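Local coordinates for protein LbaCas13a (C2c2) (Lachnospiraceae bacterium, PDB 5W1H) that binds a mature CRISPR guide RNA and acts as an RNA-targeting nuclease that probably cleaves by preference at adenosines, at residues K23-S28 with I484-Y489; S900-K905 with A956-T961; Q930-I935 with I950-I955. All coordinates share one frame; numbering follows the deposited sequence.

Contact 1 of 3, residues K23-S28 with I484-Y489; sequences KTAVVS and ISSFDY. With nucleotides of chain B.
Val26 and Ser486 join strand 22-28 to the start of helix 486-517, whose first turn is closed by a capping box of Ser485 and Asp488. Two bonds clip them together: Val26 N donates to Ser486 OG (2.9 Å, 166°), and Ser486 N donates to Val26 O (2.8 Å), in the carbonyl plane on a lone pair. With chi1 at 55°, the hydroxyl of Ser486 sits between its own N and carbonyl carbon, which turns OG to Val26 N, next to the bond that the Ser486 amide makes. Packing is tight here. Ala25 CB lies 3.6 Å from Phe487 CZ, and Ser486 CB is 3.6 Å from C5 of A24 of the guide RNA (chain B), whose N6 makes a weak bond to Thr24 OG1. With an alanine at Ser486, Val26 N would probably be left without its acceptor and the strand tied to the helix start by the Ser486 N to Val26 O bond alone. Toward the partly exposed Ser28 the fit slackens: Ser28 OG stays 3.8 Å from Ile484 N and bonds to Ser482 O instead. Behind the junction, Asp488 N reaches Ser485 OG at 3.1 Å, while Ser485 N meets Asp488 OD2 from above the carboxylate plane.

Contact 2 of 3, residues S900-K905 with A956-T961; sequences SSELQK and AGVDIT
Ser900 OG, 3.6 Å from Val958 CG2, is also the acceptor for Leu903 N (2.9 Å, 163°), and that bond caps the N terminus of helix 901-911. Ser900 OG stands anti to its own N (chi1 172°), which turns the hydroxyl back over the first turn, where it serves the amide and still touches the valine. The contact thus illustrates how one small polar side chain can end a helix and line an apolar seat at once.

Val958 fills this seat, and its two methyls divide the work. CG1 presses on Leu903, 3.5 Å from CD2, while CG2 turns to Ser900 and to Glu902, whose CB is 3.8 Å away. Both the leucine and the glutamate cross the valine obliquely. Further along, Glu902 bends at chi2 (67°), which folds its carboxylate over toward the turn at Ala956; OE2 approaches Ala956 CB to 3.9 Å, a van der Waals touch. The other oxygen, OE1, takes a salt bridge from Lys905 NZ at 3.2 Å, met on the syn side and somewhat out of the carboxylate plane.

The same ammonium has a second carboxylate partner in Asp605, and probably eases the closeness of the two acids. Asp605 falls in an Arg-Asn-Asp-Ser-Phe-His sequence that fits the R-X4-H signature of HEPN nucleases, so the capped helix probably backs onto that part of the nuclease. Across from it, Ala956 and Gly957 both have positive phi, and they link strands 954-955 and 958-959 in the manner of the type I' turn of a two-residue beta-hairpin.

Contact 3 of 3, residues Q930-I935 with I950-I955; sequences QYVWDI and IAEDKI. With nucleotides of chain B.
A pocket for A23 of the guide RNA (chain B) is built on helix 915-941, and the same helix presses Val932 and Trp933 against the loop that leads into strand 954-955. Val932 carries most of this packing. Its CG2 methyl meets Ile950 CG2 at 4.0 Å, the two side chains crossing at about a right angle. CG1, anti to the backbone N (chi1 171°), points instead over the loop backbone, 3.7 Å from Ala951 O and close to Glu952 CA. On the partly exposed side Glu952 stretches out beyond CG until OE1 lies 3.9 Å from Trp933 CD1, a van der Waals touch in which indole and carboxylate are turned 59° against each other. Ile950 O is held by the hydroxyl of Tyr936.

The neighbouring helix residues turn to the RNA. Tyr931 lays its ring against the adenine, with N3 of A23 over the centre of one ring face, and its OH donates to O2' of A23 at 2.6 Å. Gln930, bent at chi2, offers OE1 to N6 of A23 in a nearly straight bond (2.9 Å, 170°). Asp934 OD2 comes to 3.4 Å from N7 of A23, and is itself paired with Arg938, which probably helps to hold the carboxylate in place. Base amine and ribose hydroxyl are thereby read by adjacent side chains. The whole is an RNA-binding helix: one side forms a nucleotide pocket, while another is packed by the loop entering a beta-hairpin.

In the fold
From the N terminus, strand 22-28 comes first, and contact 1 closes a loop of 455 residues, more than half of them helical, by bringing it to the head of helix 486-517. That loop is finished before contact 2 opens at helix 901-911. Contact 3 then lies wholly between the two halves of contact 2, in series with contact 1: helix 915-941 folds back on 950-955, and the hairpin 954-959 packs against helix 901-911. Contacts 2 and 3 meet at the base of that hairpin, where Ile960 N probably bonds to Asp953 O. Contacts 1 and 3 meet through Phe487 O and Ile935 CG2, 3.7 Å apart, and both line the guide RNA; the nearest atom of contact 2 is about 13 Å from the bound nucleic acid.

Contact 1 of 3, residues K23-S28 with I484-Y489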
loop_
_atom_site.group_PDB
_atom_site.type_symbol
_atom_site.label_atom_id
_atom_site.label_comp_id
_atom_site.label_asym_id
_atom_site.label_seq_id
_atom_site.Cartn_x
_atom_site.Cartn_y
_atom_site.Cartn_z
ATOM N N LYS A 23 -5.796 16.098 -15.437
ATOM C CA LYS A 23 -5.364 14.715 -15.346
ATOM C C LYS A 23 -5.054 14.197 -16.740
ATOM O O LYS A 23 -5.507 14.751 -17.746
ATOM C CB LYS A 23 -6.435 13.840 -14.683
ATOM C CG LYS A 23 -6.805 14.270 -13.271
ATOM C CD LYS A 23 -7.961 13.444 -12.730
ATOM C CE LYS A 23 -8.121 13.625 -11.227
ATOM N NZ LYS A 23 -6.981 13.038 -10.464
ATOM N N THR A 24 -4.268 13.131 -16.799
ATOM C CA THR A 24 -3.972 12.476 -18.060
ATOM C C THR A 24 -4.631 11.105 -18.095
ATOM O O THR A 24 -4.938 10.507 -17.060
ATOM C CB THR A 24 -2.462 12.332 -18.284
ATOM O OG1 THR A 24 -1.930 11.351 -17.383
ATOM C CG2 THR A 24 -1.762 13.659 -18.049
ATOM N N ALA A 25 -4.859 10.621 -19.309
ATOM C CA ALA A 25 -5.351 9.271 -19.510
ATOM C C ALA A 25 -4.883 8.804 -20.874
ATOM O O ALA A 25 -4.428 9.598 -21.701
ATOM C CB ALA A 25 -6.879 9.195 -19.394
ATOM N N VAL A 26 -4.982 7.498 -21.094
ATOM C CA VAL A 26 -4.711 6.892 -22.389
ATOM C C VAL A 26 -6.018 6.307 -22.896
ATOM O O VAL A 26 -6.652 5.501 -22.207
ATOM C CB VAL A 26 -3.621 5.815 -22.301
ATOM C CG1 VAL A 26 -3.441 5.136 -23.653
ATOM C CG2 VAL A 26 -2.308 6.425 -21.824
ATOM N N VAL A 27 -6.431 6.728 -24.086
ATOM C CA VAL A 27 -7.642 6.214 -24.711
ATOM C C VAL A 27 -7.252 5.536 -26.016
ATOM O O VAL A 27 -6.257 5.899 -26.649
ATOM C CB VAL A 27 -8.686 7.328 -24.952
ATOM C CG1 VAL A 27 -9.091 7.965 -23.633
ATOM C CG2 VAL A 27 -8.141 8.377 -25.908
ATOM N N SER A 28 -8.032 4.530 -26.407
ATOM C CA SER A 28 -7.796 3.809 -27.652
ATOM C C SER A 28 -9.093 3.749 -28.444
ATOM O O SER A 28 -10.146 3.414 -27.890
ATOM C CB SER A 28 -7.261 2.395 -27.394
ATOM O OG SER A 28 -8.316 1.453 -27.361
ATOM N N ILE A 484 -6.568 -1.067 -25.196
ATOM C CA ILE A 484 -6.757 -0.932 -23.756
ATOM C C ILE A 484 -6.591 0.533 -23.374
ATOM O O ILE A 484 -5.643 1.193 -23.818
ATOM C CB ILE A 484 -5.742 -1.808 -22.989
ATOM C CG1 ILE A 484 -5.895 -3.281 -23.376
ATOM C CG2 ILE A 484 -5.883 -1.612 -21.486
ATOM C CD1 ILE A 484 -4.814 -4.170 -22.783
ATOM N N SER A 485 -7.496 1.036 -22.540
ATOM C CA SER A 485 -7.410 2.393 -22.021
ATOM C C SER A 485 -6.822 2.379 -20.615
ATOM O O SER A 485 -6.732 1.336 -19.963
ATOM C CB SER A 485 -8.789 3.062 -22.008
ATOM O OG SER A 485 -9.558 2.619 -20.902
ATOM N N SER A 486 -6.421 3.563 -20.144
ATOM C CA SER A 486 -5.928 3.656 -18.774
ATOM C C SER A 486 -7.044 3.406 -17.765
ATOM O O SER A 486 -6.808 2.768 -16.732
ATOM C CB SER A 486 -5.254 5.011 -18.532
ATOM O OG SER A 486 -6.112 6.094 -18.840
ATOM N N PHE A 487 -8.262 3.872 -18.057
ATOM C CA PHE A 487 -9.397 3.584 -17.187
ATOM C C PHE A 487 -9.613 2.083 -17.027
ATOM O O PHE A 487 -10.013 1.626 -15.949
ATOM C CB PHE A 487 -10.672 4.236 -17.735
ATOM C CG PHE A 487 -10.543 5.714 -17.988
ATOM C CD1 PHE A 487 -10.614 6.620 -16.943
ATOM C CD2 PHE A 487 -10.365 6.195 -19.277
ATOM C CE1 PHE A 487 -10.501 7.986 -17.174
ATOM C CE2 PHE A 487 -10.247 7.559 -19.517
ATOM C CZ PHE A 487 -10.319 8.453 -18.461
ATOM N N ASP A 488 -9.367 1.306 -18.091
ATOM C CA ASP A 488 -9.451 -0.150 -17.992
ATOM C C ASP A 488 -8.528 -0.683 -16.906
ATOM O O ASP A 488 -8.909 -1.576 -16.140
ATOM C CB ASP A 488 -9.091 -0.799 -19.328
ATOM C CG ASP A 488 -10.139 -0.576 -20.392
ATOM O OD1 ASP A 488 -11.320 -0.379 -20.038
ATOM O OD2 ASP A 488 -9.778 -0.613 -21.587
ATOM N N TYR A 489 -7.303 -0.161 -16.832
ATOM C CA TYR A 489 -6.360 -0.667 -15.842
ATOM C C TYR A 489 -6.647 -0.129 -14.451
ATOM O O TYR A 489 -6.318 -0.790 -13.461
ATOM C CB TYR A 489 -4.923 -0.347 -16.259
ATOM C CG TYR A 489 -4.280 -1.454 -17.068
ATOM C CD1 TYR A 489 -5.052 -2.306 -17.850
ATOM C CD2 TYR A 489 -2.904 -1.658 -17.039
ATOM C CE1 TYR A 489 -4.472 -3.323 -18.589
ATOM C CE2 TYR A 489 -2.315 -2.671 -17.775
ATOM C CZ TYR A 489 -3.103 -3.501 -18.544
ATOM O OH TYR A 489 -2.523 -4.506 -19.273
ATOM P P A B 24 -2.090 3.647 -10.343
ATOM O OP1 A B 24 -1.772 2.487 -9.472
ATOM O OP2 A B 24 -1.077 4.707 -10.574
ATOM O "O5'" A B 24 -2.568 3.116 -11.767
ATOM C "C5'" A B 24 -3.204 1.849 -11.919
ATOM C "C4'" A B 24 -2.931 1.266 -13.285
ATOM O "O4'" A B 24 -3.498 2.152 -14.288
ATOM C "C3'" A B 24 -1.454 1.129 -13.633
ATOM O "O3'" A B 24 -1.272 0.047 -14.544
ATOM C "C2'" A B 24 -1.159 2.445 -14.342
ATOM O "O2'" A B 24 -0.044 2.412 -15.206
ATOM C "C1'" A B 24 -2.464 2.691 -15.097
ATOM N N9 A B 24 -2.748 4.113 -15.290
ATOM C C8 A B 24 -3.437 4.949 -14.443
ATOM N N7 A B 24 -3.521 6.183 -14.882
ATOM C C5 A B 24 -2.839 6.155 -16.089
ATOM C C6 A B 24 -2.575 7.149 -17.045
ATOM N N6 A B 24 -2.976 8.419 -16.922
ATOM N N1 A B 24 -1.872 6.790 -18.140
ATOM C C2 A B 24 -1.468 5.519 -18.263
ATOM N N3 A B 24 -1.658 4.494 -17.436
ATOM C C4 A B 24 -2.362 4.885 -16.357
ATOM P P G B 21 3.774 16.454 -15.282
ATOM O OP1 G B 21 2.627 17.320 -14.907
ATOM O OP2 G B 21 4.889 16.250 -14.326
ATOM O "O5'" G B 21 3.204 15.019 -15.669
ATOM C "C5'" G B 21 2.211 14.884 -16.674
ATOM C "C4'" G B 21 1.926 13.435 -16.975
ATOM O "O4'" G B 21 3.127 12.777 -17.460
ATOM C "C3'" G B 21 1.498 12.583 -15.797
ATOM O "O3'" G B 21 0.133 12.763 -15.460
ATOM C "C2'" G B 21 1.833 11.175 -16.275
ATOM O "O2'" G B 21 0.852 10.719 -17.194
ATOM C "C1'" G B 21 3.128 11.423 -17.049
ATOM N N9 G B 21 4.338 11.163 -16.242
ATOM C C8 G B 21 5.151 12.079 -15.614
ATOM N N7 G B 21 6.156 11.528 -14.980
ATOM C C5 G B 21 6.005 10.164 -15.210
ATOM C C6 G B 21 6.791 9.059 -14.782
ATOM O O6 G B 21 7.818 9.062 -14.086
ATOM N N1 G B 21 6.270 7.849 -15.238
ATOM C C2 G B 21 5.141 7.720 -16.011
ATOM N N2 G B 21 4.795 6.472 -16.359
ATOM N N3 G B 21 4.404 8.744 -16.416
ATOM C C4 G B 21 4.889 9.926 -15.985
ATOM P P C B 22 -0.349 12.666 -13.933
ATOM O OP1 C B 22 -1.779 13.066 -13.893
ATOM O OP2 C B 22 0.649 13.349 -13.072
ATOM O "O5'" C B 22 -0.278 11.107 -13.602
ATOM C "C5'" C B 22 -1.103 10.178 -14.291
ATOM C "C4'" C B 22 -0.731 8.753 -13.962
ATOM O "O4'" C B 22 0.591 8.447 -14.480
ATOM C "C3'" C B 22 -0.627 8.405 -12.486
ATOM O "O3'" C B 22 -1.887 8.185 -11.877
ATOM C "C2'" C B 22 0.254 7.161 -12.507
ATOM O "O2'" C B 22 -0.504 6.022 -12.885
ATOM C "C1'" C B 22 1.223 7.497 -13.645
ATOM N N1 C B 22 2.495 8.057 -13.131
ATOM C C2 C B 22 3.537 7.156 -12.886
ATOM O O2 C B 22 3.354 5.955 -13.130
ATOM N N3 C B 22 4.714 7.614 -12.405
ATOM C C4 C B 22 4.871 8.915 -12.156
ATOM N N4 C B 22 6.053 9.320 -11.677
ATOM C C5 C B 22 3.823 9.856 -12.387
ATOM C C6 C B 22 2.662 9.389 -12.865
#

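Contact 2 of 3, residues S900-K905 with A956-T961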
loop_
_atom_site.group_PDB
_atom_site.type_symbol
_atom_site.label_atom_id
_atom_site.label_comp_id
_atom_site.label_asym_id
_atom_site.label_seq_id
_atom_site.Cartn_x
_atom_site.Cartn_y
_atom_site.Cartn_z
ATOM N N SER A 900 -27.893 -17.072 -1.299
ATOM C CA SER A 900 -26.607 -16.687 -1.875
ATOM C C SER A 900 -25.475 -17.346 -1.099
ATOM O O SER A 900 -25.183 -16.955 0.037
ATOM C CB SER A 900 -26.434 -15.168 -1.880
ATOM O OG SER A 900 -25.114 -14.817 -2.259
ATOM N N SER A 901 -24.830 -18.338 -1.720
ATOM C CA SER A 901 -23.610 -18.903 -1.155
ATOM C C SER A 901 -22.518 -17.851 -1.023
ATOM O O SER A 901 -21.731 -17.885 -0.068
ATOM C CB SER A 901 -23.114 -20.064 -2.022
ATOM O OG SER A 901 -23.980 -21.178 -1.937
ATOM N N GLU A 902 -22.448 -16.913 -1.971
ATOM C CA GLU A 902 -21.423 -15.875 -1.904
ATOM C C GLU A 902 -21.618 -14.982 -0.686
ATOM O O GLU A 902 -20.647 -14.633 -0.005
ATOM C CB GLU A 902 -21.428 -15.046 -3.188
ATOM C CG GLU A 902 -20.327 -13.993 -3.253
ATOM C CD GLU A 902 -18.934 -14.597 -3.348
ATOM O OE1 GLU A 902 -18.813 -15.770 -3.764
ATOM O OE2 GLU A 902 -17.958 -13.896 -3.003
ATOM N N LEU A 903 -22.866 -14.602 -0.391
ATOM C CA LEU A 903 -23.120 -13.794 0.799
ATOM C C LEU A 903 -22.734 -14.544 2.068
ATOM O O LEU A 903 -22.210 -13.948 3.016
ATOM C CB LEU A 903 -24.587 -13.367 0.847
ATOM C CG LEU A 903 -24.927 -12.076 0.096
ATOM C CD1 LEU A 903 -26.418 -11.775 0.167
ATOM C CD2 LEU A 903 -24.115 -10.908 0.653
ATOM N N GLN A 904 -22.974 -15.857 2.103
ATOM C CA GLN A 904 -22.584 -16.646 3.267
ATOM C C GLN A 904 -21.069 -16.682 3.439
ATOM O O GLN A 904 -20.577 -16.716 4.575
ATOM C CB GLN A 904 -23.160 -18.060 3.152
ATOM C CG GLN A 904 -24.688 -18.082 3.089
ATOM C CD GLN A 904 -25.267 -19.475 2.902
ATOM O OE1 GLN A 904 -24.549 -20.473 2.941
ATOM N NE2 GLN A 904 -26.578 -19.545 2.699
ATOM N N LYS A 905 -20.317 -16.660 2.334
ATOM C CA LYS A 905 -18.862 -16.580 2.426
ATOM C C LYS A 905 -18.424 -15.289 3.105
ATOM O O LYS A 905 -17.581 -15.305 4.010
ATOM C CB LYS A 905 -18.230 -16.670 1.037
ATOM C CG LYS A 905 -18.413 -17.982 0.296
ATOM C CD LYS A 905 -17.544 -17.955 -0.957
ATOM C CE LYS A 905 -18.186 -18.681 -2.117
ATOM N NZ LYS A 905 -17.367 -18.541 -3.352
ATOM N N ALA A 956 -18.680 -9.974 -7.507
ATOM C CA ALA A 956 -18.868 -11.416 -7.667
ATOM C C ALA A 956 -20.353 -11.773 -7.730
ATOM O O ALA A 956 -20.817 -12.722 -7.093
ATOM C CB ALA A 956 -18.162 -12.187 -6.550
ATOM N N GLY A 957 -21.110 -10.982 -8.487
ATOM C CA GLY A 957 -22.525 -11.221 -8.694
ATOM C C GLY A 957 -23.436 -10.915 -7.522
ATOM O O GLY A 957 -24.602 -11.324 -7.548
ATOM N N VAL A 958 -22.957 -10.202 -6.503
ATOM C CA VAL A 958 -23.733 -9.924 -5.299
ATOM C C VAL A 958 -23.679 -8.427 -5.013
ATOM O O VAL A 958 -22.646 -7.787 -5.227
ATOM C CB VAL A 958 -23.206 -10.746 -4.100
ATOM C CG1 VAL A 958 -23.681 -10.168 -2.789
ATOM C CG2 VAL A 958 -23.644 -12.201 -4.223
ATOM N N ASP A 959 -24.798 -7.870 -4.542
ATOM C CA ASP A 959 -24.873 -6.437 -4.270
ATOM C C ASP A 959 -23.867 -6.030 -3.201
ATOM O O ASP A 959 -23.821 -6.619 -2.118
ATOM C CB ASP A 959 -26.283 -6.049 -3.815
ATOM C CG ASP A 959 -27.297 -6.092 -4.940
ATOM O OD1 ASP A 959 -26.938 -6.528 -6.053
ATOM O OD2 ASP A 959 -28.457 -5.690 -4.705
ATOM N N ILE A 960 -23.072 -5.000 -3.507
ATOM C CA ILE A 960 -22.121 -4.467 -2.534
ATOM C C ILE A 960 -22.840 -3.973 -1.285
ATOM O O ILE A 960 -22.316 -4.083 -0.170
ATOM C CB ILE A 960 -21.268 -3.361 -3.187
ATOM C CG1 ILE A 960 -20.306 -3.971 -4.213
ATOM C CG2 ILE A 960 -20.501 -2.558 -2.137
ATOM C CD1 ILE A 960 -19.376 -2.963 -4.867
ATOM N N THR A 961 -24.055 -3.436 -1.444
ATOM C CA THR A 961 -24.819 -2.985 -0.283
ATOM C C THR A 961 -25.125 -4.144 0.663
ATOM O O THR A 961 -25.103 -3.975 1.887
ATOM C CB THR A 961 -26.111 -2.298 -0.738
ATOM O OG1 THR A 961 -25.787 -1.143 -1.524
ATOM C CG2 THR A 961 -26.946 -1.863 0.459
#

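Contact 3 of 3, residues Q930-I935 with I950-I955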
loop_
_atom_site.group_PDB
_atom_site.type_symbol
_atom_site.label_atom_id
_atom_site.label_comp_id
_atom_site.label_asym_id
_atom_site.label_seq_id
_atom_site.Cartn_x
_atom_site.Cartn_y
_atom_site.Cartn_z
ATOM N N GLN A 930 -15.792 3.230 -3.969
ATOM C CA GLN A 930 -15.533 4.617 -4.340
ATOM C C GLN A 930 -14.561 4.703 -5.509
ATOM O O GLN A 930 -14.713 5.562 -6.386
ATOM C CB GLN A 930 -14.996 5.384 -3.135
ATOM C CG GLN A 930 -15.108 6.898 -3.248
ATOM C CD GLN A 930 -14.013 7.516 -4.088
ATOM O OE1 GLN A 930 -12.891 7.010 -4.134
ATOM N NE2 GLN A 930 -14.332 8.619 -4.764
ATOM N N TYR A 931 -13.548 3.832 -5.529
ATOM C CA TYR A 931 -12.601 3.809 -6.641
ATOM C C TYR A 931 -13.316 3.523 -7.958
ATOM O O TYR A 931 -13.151 4.255 -8.941
ATOM C CB TYR A 931 -11.520 2.761 -6.360
ATOM C CG TYR A 931 -10.268 2.805 -7.224
ATOM C CD1 TYR A 931 -10.060 3.802 -8.175
ATOM C CD2 TYR A 931 -9.291 1.832 -7.076
ATOM C CE1 TYR A 931 -8.903 3.813 -8.958
ATOM C CE2 TYR A 931 -8.144 1.835 -7.843
ATOM C CZ TYR A 931 -7.953 2.819 -8.780
ATOM O OH TYR A 931 -6.799 2.798 -9.529
ATOM N N VAL A 932 -14.134 2.468 -7.987
ATOM C CA VAL A 932 -14.843 2.109 -9.213
ATOM C C VAL A 932 -15.769 3.242 -9.647
ATOM O O VAL A 932 -15.849 3.578 -10.834
ATOM C CB VAL A 932 -15.609 0.785 -9.020
ATOM C CG1 VAL A 932 -16.518 0.511 -10.207
ATOM C CG2 VAL A 932 -14.626 -0.371 -8.834
ATOM N N TRP A 933 -16.475 3.855 -8.693
ATOM C CA TRP A 933 -17.351 4.977 -9.025
ATOM C C TRP A 933 -16.562 6.135 -9.626
ATOM O O TRP A 933 -17.006 6.767 -10.593
ATOM C CB TRP A 933 -18.112 5.427 -7.775
ATOM C CG TRP A 933 -18.820 6.750 -7.905
ATOM C CD1 TRP A 933 -20.110 6.957 -8.312
ATOM C CD2 TRP A 933 -18.284 8.045 -7.602
ATOM N NE1 TRP A 933 -20.405 8.301 -8.290
ATOM C CE2 TRP A 933 -19.301 8.990 -7.860
ATOM C CE3 TRP A 933 -17.042 8.498 -7.146
ATOM C CZ2 TRP A 933 -19.112 10.359 -7.675
ATOM C CZ3 TRP A 933 -16.855 9.857 -6.963
ATOM C CH2 TRP A 933 -17.886 10.774 -7.227
ATOM N N ASP A 934 -15.377 6.413 -9.077
ATOM C CA ASP A 934 -14.558 7.514 -9.574
ATOM C C ASP A 934 -13.993 7.226 -10.960
ATOM O O ASP A 934 -13.832 8.150 -11.765
ATOM C CB ASP A 934 -13.423 7.802 -8.589
ATOM C CG ASP A 934 -12.667 9.076 -8.919
ATOM O OD1 ASP A 934 -13.245 10.174 -8.764
ATOM O OD2 ASP A 934 -11.490 8.982 -9.323
ATOM N N ILE A 935 -13.677 5.962 -11.253
ATOM C CA ILE A 935 -13.165 5.612 -12.575
ATOM C C ILE A 935 -14.232 5.836 -13.634
ATOM O O ILE A 935 -13.982 6.466 -14.669
ATOM C CB ILE A 935 -12.663 4.158 -12.598
ATOM C CG1 ILE A 935 -11.480 3.977 -11.646
ATOM C CG2 ILE A 935 -12.286 3.761 -14.021
ATOM C CD1 ILE A 935 -11.285 2.534 -11.209
ATOM N N ILE A 950 -16.483 -4.615 -14.533
ATOM C CA ILE A 950 -16.358 -4.273 -13.123
ATOM C C ILE A 950 -17.539 -3.373 -12.779
ATOM O O ILE A 950 -17.579 -2.206 -13.185
ATOM C CB ILE A 950 -15.020 -3.583 -12.824
ATOM C CG1 ILE A 950 -13.862 -4.334 -13.486
ATOM C CG2 ILE A 950 -14.795 -3.469 -11.323
ATOM C CD1 ILE A 950 -13.709 -5.760 -13.027
ATOM N N ALA A 951 -18.508 -3.907 -12.043
ATOM C CA ALA A 951 -19.722 -3.164 -11.739
ATOM C C ALA A 951 -19.503 -2.210 -10.570
ATOM O O ALA A 951 -18.672 -2.450 -9.689
ATOM C CB ALA A 951 -20.869 -4.122 -11.416
ATOM N N GLU A 952 -20.261 -1.110 -10.573
ATOM C CA GLU A 952 -20.199 -0.162 -9.466
ATOM C C GLU A 952 -20.959 -0.664 -8.244
ATOM O O GLU A 952 -20.605 -0.317 -7.113
ATOM C CB GLU A 952 -20.762 1.199 -9.894
ATOM C CG GLU A 952 -20.251 1.703 -11.234
ATOM C CD GLU A 952 -20.777 3.086 -11.591
ATOM O OE1 GLU A 952 -20.862 3.950 -10.692
ATOM O OE2 GLU A 952 -21.103 3.310 -12.779
ATOM N N ASP A 953 -21.987 -1.489 -8.451
ATOM C CA ASP A 953 -22.911 -1.863 -7.393
ATOM C C ASP A 953 -22.839 -3.330 -6.994
ATOM O O ASP A 953 -23.541 -3.734 -6.061
ATOM C CB ASP A 953 -24.351 -1.530 -7.818
ATOM C CG ASP A 953 -24.724 -2.154 -9.154
ATOM O OD1 ASP A 953 -23.830 -2.707 -9.832
ATOM O OD2 ASP A 953 -25.915 -2.095 -9.525
ATOM N N LYS A 954 -22.026 -4.137 -7.667
ATOM C CA LYS A 954 -21.992 -5.566 -7.397
ATOM C C LYS A 954 -20.554 -6.054 -7.371
ATOM O O LYS A 954 -19.675 -5.497 -8.034
ATOM C CB LYS A 954 -22.789 -6.364 -8.439
ATOM C CG LYS A 954 -24.298 -6.372 -8.222
ATOM C CD LYS A 954 -25.000 -7.058 -9.382
ATOM C CE LYS A 954 -26.348 -7.632 -8.972
ATOM N NZ LYS A 954 -27.261 -6.598 -8.412
ATOM N N ILE A 955 -20.328 -7.108 -6.594
ATOM C CA ILE A 955 -19.034 -7.774 -6.534
ATOM C C ILE A 955 -19.299 -9.273 -6.558
ATOM O O ILE A 955 -20.090 -9.779 -5.753
ATOM C CB ILE A 955 -18.222 -7.362 -5.290
ATOM C CG1 ILE A 955 -16.922 -8.160 -5.192
ATOM C CG2 ILE A 955 -19.060 -7.460 -4.017
ATOM C CD1 ILE A 955 -15.863 -7.696 -6.163
ATOM P P A B 23 -2.582 9.341 -11.006
ATOM O OP1 A B 23 -3.646 9.949 -11.854
ATOM O OP2 A B 23 -1.532 10.194 -10.402
ATOM O "O5'" A B 23 -3.321 8.558 -9.836
ATOM C "C5'" A B 23 -2.593 7.815 -8.868
ATOM C "C4'" A B 23 -3.208 6.457 -8.635
ATOM O "O4'" A B 23 -4.395 6.583 -7.802
ATOM C "C3'" A B 23 -3.651 5.710 -9.899
ATOM O "O3'" A B 23 -3.407 4.319 -9.725
ATOM C "C2'" A B 23 -5.159 5.935 -9.910
ATOM O "O2'" A B 23 -5.897 4.964 -10.621
ATOM C "C1'" A B 23 -5.467 5.898 -8.420
ATOM N N9 A B 23 -6.742 6.515 -8.047
ATOM C C8 A B 23 -7.393 7.566 -8.643
ATOM N N7 A B 23 -8.542 7.857 -8.078
ATOM C C5 A B 23 -8.656 6.926 -7.053
ATOM C C6 A B 23 -9.647 6.695 -6.086
ATOM N N6 A B 23 -10.759 7.426 -5.986
ATOM N N1 A B 23 -9.456 5.680 -5.212
ATOM C C2 A B 23 -8.334 4.954 -5.307
ATOM N N3 A B 23 -7.334 5.072 -6.175
ATOM C C4 A B 23 -7.559 6.088 -7.030
#